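Local coordinates for polymerase cofactor VP35 (Reston ebolavirus, PDB 3L2A), which binds RNA, probably double-stranded, and helps the virus evade the host interferon response, besides probably serving as a cofactor in viral RNA synthesis, at residues 31-35 with 66-70. Sequence-based numbering, arbitrary orientation.
Sequences LVQVI and LIQIT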
loop_
_atom_site.group_PDB
_atom_site.type_symbol
_atom_site.label_atom_id
_atom_site.label_comp_id
_atom_site.label_asym_id
_atom_site.label_seq_id
_atom_site.Cartn_x
_atom_site.Cartn_y
_atom_site.Cartn_z
ATOM N N LEU A 31 0.142 -1.698 -2.542
ATOM C CA LEU A 31 0.490 -0.863 -1.375
ATOM C C LEU A 31 0.861 0.559 -1.744
ATOM O O LEU A 31 0.445 1.485 -1.050
ATOM C CB LEU A 31 1.575 -1.528 -0.525
ATOM C CG LEU A 31 1.910 -0.811 0.791
ATOM C CD1 LEU A 31 0.705 -0.525 1.708
ATOM C CD2 LEU A 31 2.982 -1.585 1.506
ATOM N N VAL A 32 1.605 0.746 -2.843
ATOM C CA VAL A 32 1.943 2.104 -3.317
ATOM C C VAL A 32 0.651 2.873 -3.596
ATOM O O VAL A 32 0.507 4.016 -3.203
ATOM C CB VAL A 32 2.792 2.017 -4.578
ATOM C CG1 VAL A 32 2.843 3.386 -5.355
ATOM C CG2 VAL A 32 4.221 1.528 -4.227
ATOM N N GLN A 33 -0.300 2.224 -4.277
ATOM C CA GLN A 33 -1.572 2.908 -4.574
ATOM C C GLN A 33 -2.335 3.308 -3.310
ATOM O O GLN A 33 -2.886 4.420 -3.230
ATOM C CB GLN A 33 -2.445 2.024 -5.453
ATOM C CG GLN A 33 -1.768 1.694 -6.747
ATOM C CD GLN A 33 -2.507 0.613 -7.504
ATOM O OE1 GLN A 33 -3.724 0.687 -7.675
ATOM N NE2 GLN A 33 -1.773 -0.386 -7.975
ATOM N N VAL A 34 -2.349 2.408 -2.336
ATOM C CA VAL A 34 -3.052 2.614 -1.065
ATOM C C VAL A 34 -2.398 3.780 -0.327
ATOM O O VAL A 34 -3.080 4.676 0.157
ATOM C CB VAL A 34 -3.034 1.327 -0.209
ATOM C CG1 VAL A 34 -3.442 1.612 1.257
ATOM C CG2 VAL A 34 -3.952 0.204 -0.841
ATOM N N ILE A 35 -1.071 3.767 -0.277
ATOM C CA ILE A 35 -0.301 4.827 0.430
ATOM C C ILE A 35 -0.486 6.151 -0.265
ATOM O O ILE A 35 -0.692 7.188 0.392
ATOM C CB ILE A 35 1.186 4.426 0.470
ATOM C CG1 ILE A 35 1.368 3.295 1.507
ATOM C CG2 ILE A 35 2.107 5.629 0.761
ATOM C CD1 ILE A 35 2.823 2.690 1.514
ATOM N N LEU A 66 8.481 0.744 2.022
ATOM C CA LEU A 66 7.025 0.865 2.062
ATOM C C LEU A 66 6.465 0.309 3.352
ATOM O O LEU A 66 5.555 0.889 3.942
ATOM C CB LEU A 66 6.415 0.158 0.867
ATOM C CG LEU A 66 6.701 0.802 -0.502
ATOM C CD1 LEU A 66 6.288 -0.158 -1.599
ATOM C CD2 LEU A 66 5.953 2.150 -0.650
ATOM N N ILE A 67 6.980 -0.834 3.790
ATOM C CA ILE A 67 6.565 -1.341 5.103
ATOM C C ILE A 67 6.852 -0.313 6.203
ATOM O O ILE A 67 6.010 -0.035 7.054
ATOM C CB ILE A 67 7.253 -2.687 5.422
ATOM C CG1 ILE A 67 6.748 -3.776 4.467
ATOM C CG2 ILE A 67 7.032 -3.095 6.900
ATOM C CD1 ILE A 67 7.493 -5.113 4.610
ATOM N N GLN A 68 8.039 0.283 6.156
ATOM C CA GLN A 68 8.418 1.238 7.184
ATOM C C GLN A 68 7.507 2.459 7.184
ATOM O O GLN A 68 7.161 2.971 8.253
ATOM C CB GLN A 68 9.901 1.594 7.051
ATOM C CG GLN A 68 10.831 0.388 7.291
ATOM C CD GLN A 68 10.732 -0.248 8.672
ATOM O OE1 GLN A 68 9.820 -1.031 8.958
ATOM N NE2 GLN A 68 11.725 0.019 9.512
ATOM N N ILE A 69 7.106 2.917 6.001
ATOM C CA ILE A 69 6.124 4.015 5.902
ATOM C C ILE A 69 4.886 3.685 6.702
ATOM O O ILE A 69 4.410 4.513 7.496
ATOM C CB ILE A 69 5.760 4.374 4.434
ATOM C CG1 ILE A 69 6.949 5.073 3.750
ATOM C CG2 ILE A 69 4.455 5.229 4.370
ATOM C CD1 ILE A 69 6.929 5.033 2.185
ATOM N N THR A 70 4.374 2.475 6.536
ATOM C CA THR A 70 3.103 2.091 7.207
ATOM C C THR A 70 3.240 2.082 8.726
ATOM O O THR A 70 2.272 2.340 9.441
ATOM C CB THR A 70 2.546 0.754 6.723
ATOM O OG1 THR A 70 3.382 -0.336 7.139
ATOM C CG2 THR A 70 2.388 0.762 5.185
#
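Leu-66 meets three side chains of segment 31-35, with a different atom of Leu-66 coming closest to each. Its CD1 lies 3.7 Å from Val-32 CG2. Its CD2 lies 3.8 Å from Ile-35 CD1, and its CB faces Leu-31 CD2 at 3.9 Å. Leu-31 and Leu-66 run past one another in opposite senses, which is why a methyl of the first reaches the base of the second, whereas Val-32 and Ile-35 meet Leu-66 at a slant. Leu-31 points toward segment 66-70, and with its CG anti to the backbone N (chi1 -174°) its methyls reach across; its other branch, CD1, meets Thr-70 CG2 at 4.1 Å. Ile-35 CD1, at the end of an extended chain (chi2 173°), sits among Leu-66 CD2, Ile-69 CG2 and Thr-70 CG2, the last two both at 4.2 Å. Thr-70 is divided by polarity: the methyl joins the apolar seam, while OG1 donates to Ile-67 O at 2.6 Å, in the carbonyl plane and on a lone pair, so the buried hydroxyl's donor is used within its own helix turn, which favours this rotamer.

The segment axes come within 11.0 Å at 34°, a spacing bridged by aliphatic side chains and the methyl of Thr-70. Around this seam, Met-17 of helix 10-19 touches both Val-32 and Leu-66, and Ile-48 of helix 45-57 and Phe-76 of helix 75-78 each touch both Ile-35 and Ile-69. Segments 31-35 and 66-70, on helices 27-41 and 62-72, thus run side by side in roughly the same direction, in the hydrophobic core of the helical subdomain of the VP35 interferon inhibitory domain.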